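TraM protein (Plasmid R64, PDB 3WZ3) is probably an inner-membrane component of a plasmid-borne type IVB secretion system, related to Legionella DotI, here represented by its periplasmic domain. Local coordinates at residues R124-S128 and G129-R133; I57-T60 and I61-K65. All blocks are in the same frame, centred on the assembly; numbering follows the deposited sequence.

From the N terminus the chain first runs through the helices 7-22, 29-35 and 42-54 and then enters the short helix 57-64, where contact 2 joins successive turns just before the first strand, 67-82. Three strands later the loop after strand 110-120 turns back at contact 1 and leads into the last strand, 130-139, an outer strand of the four-stranded antiparallel sheet. The two contacts are in series, neither nested nor crossed, and lie on opposite sides of the chain's centre, their own centres about 31 Å apart. Contact 1 ties the final hairpin to helix 7-22 and the loop before helix 42-54; contact 2 rests on helix 29-35 and strand 88-101.

Contact 1: residues R124-S128 and G129-R133; sequences RLKPS and GMEIR
The ammonium of Lys126 is gripped by two oxygens: NZ stands 2.7 Å from Glu131 OE1 in a hydrogen-bonded salt bridge and also donates to the carbonyl oxygen of Pro38. It meets OE1 nearly along the C-O axis of the carboxylate. The lysine chain is extended beyond CG, reaching past the turn to the second residue of the strand, and the two side chains cross at about a right angle. Glu131 CG sits between its backbone N and carbonyl carbon (chi1 72°), from where the carboxylate is carried back toward the lysine; its other oxygen, OE2, takes a hydrogen bond from Gln119 NE2 on the neighbouring strand.

Between the two charged residues the backbone reverses in a type I beta turn from Lys126 to Gly129, closed by Gly129 N donating to Lys126 O at 2.8 Å. Gly129 takes up a positive phi at the last position of the turn. From within the turn, Ser128 OG accepts a fairly straight hydrogen bond from Met130 N, the first amide beyond it and the first of strand 130-139 (3.1 Å, 162° at the hydrogen). Selenomethionine Met130 brings its CE to 3.7 Å from Ser128 O and packs on Ala10 and Phe13 of helix 7-22, while Ser128 O accepts a bond from Trp5 NE1.

The loop thus enters the edge strand of this NTF2-like sheet through a turn closed by a backbone bond and joined to the strand by the serine hydroxyl. With two oxygen partners on NZ and separate partners for the two carboxylate oxygens, the Lys126-Glu131 pair probably stays charged and keeps both groups from rotating freely.

Contact 2: residues I57-T60 and I61-K65; sequences ILET and IKKEK
Four successive i to i+4 backbone hydrogen bonds, from Ile61 N to Ile57 O (2.8 Å) through Glu64 N to Thr60 O (2.9 Å), make residues 57-64 one alpha-helix. On its buried side Ile57 CG2 meets Ile61 CD1 at 3.5 Å, branch against chain end, the two side chains crossing at a slant. Ile57 CG2 lies anti to its own backbone N, which leads it along the helix toward Ile61; both isoleucines also rest on Leu100 of strand 88-101.

On the outer side Glu59 and Lys63 lie side by side and point the same way. Their aliphatic parts touch, Glu59 CG to Lys63 CD at 3.4 Å, and the lysine chain bends at chi3 (54°), bringing NZ to 3.8 Å from Glu59 OE2 in a long salt bridge. That same oxygen takes a hydrogen bond from Asn56 ND2. Thr60 and Glu64 also run alongside each other, with Thr60 CG2 3.8 Å from Glu64 OE2; their stronger polar partners lie elsewhere, Asn56 O for Thr60 OG1 and Lys107 NZ, in a salt bridge, for Glu64 OE2.

Past the last turn Lys65 has positive phi and folds back to donate from NZ to Lys63 O at 2.6 Å. A positive ammonium beside a carbonyl at the C-terminal end would be expected to offset the negative end of the helix dipole.

Contact 1: residues R124-S128 and G129-R133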
# COMPACT_ATOMS: atom_id res chain seq x y z
N ARG A 124 -2.62 -15.27 -16.30
CA ARG A 124 -2.81 -16.68 -15.93
C ARG A 124 -2.38 -16.94 -14.49
O ARG A 124 -2.80 -17.91 -13.87
CB ARG A 124 -2.03 -17.60 -16.88
CG ARG A 124 -2.16 -19.08 -16.54
CD ARG A 124 -3.61 -19.51 -16.70
NE ARG A 124 -3.85 -20.90 -16.32
CZ ARG A 124 -4.12 -21.31 -15.08
NH1 ARG A 124 -4.17 -20.43 -14.09
NH2 ARG A 124 -4.34 -22.60 -14.83
N LEU A 125 -1.51 -16.08 -13.97
CA LEU A 125 -1.00 -16.20 -12.61
C LEU A 125 -1.81 -15.35 -11.62
O LEU A 125 -2.23 -15.82 -10.57
CB LEU A 125 0.47 -15.79 -12.58
CG LEU A 125 1.57 -16.82 -12.34
CD1 LEU A 125 1.22 -18.20 -12.84
CD2 LEU A 125 2.89 -16.32 -12.94
N LYS A 126 -2.01 -14.08 -11.96
CA LYS A 126 -2.84 -13.18 -11.19
C LYS A 126 -3.80 -12.48 -12.13
O LYS A 126 -3.37 -11.74 -13.03
CB LYS A 126 -1.99 -12.12 -10.48
CG LYS A 126 -1.09 -12.65 -9.40
CD LYS A 126 -0.43 -11.50 -8.64
CE LYS A 126 0.41 -12.05 -7.50
NZ LYS A 126 1.07 -10.97 -6.71
N PRO A 127 -5.11 -12.71 -11.96
CA PRO A 127 -6.05 -12.19 -12.96
C PRO A 127 -6.07 -10.67 -13.07
O PRO A 127 -6.51 -10.17 -14.11
CB PRO A 127 -7.40 -12.76 -12.50
CG PRO A 127 -7.21 -13.02 -11.04
CD PRO A 127 -5.80 -13.47 -10.89
N SER A 128 -5.60 -9.95 -12.05
CA SER A 128 -5.48 -8.49 -12.15
C SER A 128 -4.44 -8.10 -13.18
O SER A 128 -4.46 -6.98 -13.68
CB SER A 128 -5.02 -7.89 -10.82
OG SER A 128 -3.71 -8.29 -10.53
N GLY A 129 -3.50 -9.01 -13.46
CA GLY A 129 -2.37 -8.71 -14.32
C GLY A 129 -1.38 -7.71 -13.76
O GLY A 129 -0.54 -7.19 -14.51
N MSE A 130 -1.44 -7.44 -12.46
CA MSE A 130 -0.55 -6.45 -11.86
C MSE A 130 -0.15 -6.83 -10.45
O MSE A 130 -0.88 -7.56 -9.76
CB MSE A 130 -1.26 -5.09 -11.80
CG MSE A 130 -1.43 -4.45 -13.17
SE MSE A 130 -2.35 -2.71 -13.11
CE MSE A 130 -4.17 -3.36 -12.90
N GLU A 131 0.97 -6.29 -10.00
CA GLU A 131 1.36 -6.38 -8.59
C GLU A 131 2.32 -5.26 -8.26
O GLU A 131 3.07 -4.77 -9.13
CB GLU A 131 1.98 -7.75 -8.28
CG GLU A 131 3.35 -7.92 -8.86
CD GLU A 131 3.87 -9.35 -8.78
OE1 GLU A 131 3.18 -10.22 -8.21
OE2 GLU A 131 4.98 -9.60 -9.30
N ILE A 132 2.32 -4.84 -7.01
CA ILE A 132 3.25 -3.82 -6.54
C ILE A 132 4.60 -4.45 -6.24
O ILE A 132 4.71 -5.31 -5.35
CB ILE A 132 2.69 -3.18 -5.26
CG1 ILE A 132 1.39 -2.43 -5.59
CG2 ILE A 132 3.74 -2.27 -4.64
CD1 ILE A 132 0.60 -1.97 -4.35
N ARG A 133 5.63 -4.02 -6.95
CA ARG A 133 6.97 -4.57 -6.72
C ARG A 133 7.84 -3.73 -5.81
O ARG A 133 8.89 -4.21 -5.36
CB ARG A 133 7.71 -4.82 -8.03
CG ARG A 133 7.90 -3.57 -8.84
CD ARG A 133 8.86 -3.79 -10.02
NE ARG A 133 10.25 -3.83 -9.60
CZ ARG A 133 11.04 -4.89 -9.74
NH1 ARG A 133 10.57 -6.01 -10.30
NH2 ARG A 133 12.30 -4.85 -9.32

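Contact 2: residues I57-T60 and I61-K65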
# COMPACT_ATOMS: atom_id res chain seq x y z
N ILE A 57 3.24 0.41 13.87
CA ILE A 57 1.80 0.14 13.76
C ILE A 57 1.34 -1.14 14.42
O ILE A 57 0.39 -1.11 15.20
CB ILE A 57 1.37 0.11 12.28
CG1 ILE A 57 1.60 1.48 11.64
CG2 ILE A 57 -0.08 -0.36 12.13
CD1 ILE A 57 0.86 2.57 12.31
N LEU A 58 1.97 -2.26 14.11
CA LEU A 58 1.47 -3.55 14.56
C LEU A 58 1.52 -3.66 16.07
O LEU A 58 0.59 -4.16 16.69
CB LEU A 58 2.24 -4.70 13.91
CG LEU A 58 2.08 -4.76 12.40
CD1 LEU A 58 2.85 -5.97 11.89
CD2 LEU A 58 0.61 -4.84 12.04
N GLU A 59 2.62 -3.20 16.67
CA GLU A 59 2.73 -3.26 18.12
C GLU A 59 1.71 -2.37 18.78
O GLU A 59 1.14 -2.73 19.81
CB GLU A 59 4.14 -2.85 18.58
CG GLU A 59 4.24 -2.76 20.10
CD GLU A 59 5.60 -2.29 20.58
OE1 GLU A 59 6.55 -3.09 20.51
OE2 GLU A 59 5.70 -1.12 21.04
N THR A 60 1.45 -1.20 18.21
CA THR A 60 0.47 -0.28 18.80
C THR A 60 -0.95 -0.82 18.65
O THR A 60 -1.75 -0.75 19.58
CB THR A 60 0.58 1.13 18.19
OG1 THR A 60 1.92 1.61 18.34
CG2 THR A 60 -0.40 2.09 18.89
N ILE A 61 -1.28 -1.36 17.48
CA ILE A 61 -2.58 -1.99 17.28
C ILE A 61 -2.78 -3.09 18.31
O ILE A 61 -3.83 -3.15 18.96
CB ILE A 61 -2.72 -2.54 15.85
CG1 ILE A 61 -2.89 -1.40 14.85
CG2 ILE A 61 -3.95 -3.46 15.78
CD1 ILE A 61 -3.01 -1.87 13.40
N LYS A 62 -1.78 -3.95 18.47
CA LYS A 62 -1.92 -5.10 19.37
C LYS A 62 -1.99 -4.68 20.84
O LYS A 62 -2.86 -5.13 21.58
CB LYS A 62 -0.77 -6.08 19.18
CG LYS A 62 -0.83 -7.30 20.10
CD LYS A 62 0.38 -8.18 19.89
CE LYS A 62 0.33 -9.42 20.78
NZ LYS A 62 0.25 -9.05 22.22
N LYS A 63 -1.07 -3.83 21.26
CA LYS A 63 -0.98 -3.47 22.67
C LYS A 63 -2.07 -2.52 23.12
O LYS A 63 -2.61 -2.66 24.22
CB LYS A 63 0.40 -2.91 22.99
CG LYS A 63 1.47 -3.99 23.02
CD LYS A 63 2.85 -3.39 23.18
CE LYS A 63 2.93 -2.47 24.39
NZ LYS A 63 4.25 -1.78 24.47
N GLU A 64 -2.40 -1.55 22.27
CA GLU A 64 -3.33 -0.48 22.66
C GLU A 64 -4.74 -0.63 22.11
O GLU A 64 -5.62 0.20 22.39
CB GLU A 64 -2.77 0.89 22.31
CG GLU A 64 -1.46 1.19 23.03
CD GLU A 64 -1.06 2.65 22.93
OE1 GLU A 64 -1.92 3.52 23.19
OE2 GLU A 64 0.10 2.93 22.61
N LYS A 65 -4.95 -1.69 21.32
CA LYS A 65 -6.29 -2.01 20.82
C LYS A 65 -6.84 -0.86 20.00
O LYS A 65 -7.97 -0.39 20.19
CB LYS A 65 -7.25 -2.36 21.97
CG LYS A 65 -7.14 -3.80 22.44
CD LYS A 65 -5.74 -4.16 22.90
CE LYS A 65 -5.51 -3.74 24.34
NZ LYS A 65 -4.33 -4.43 24.98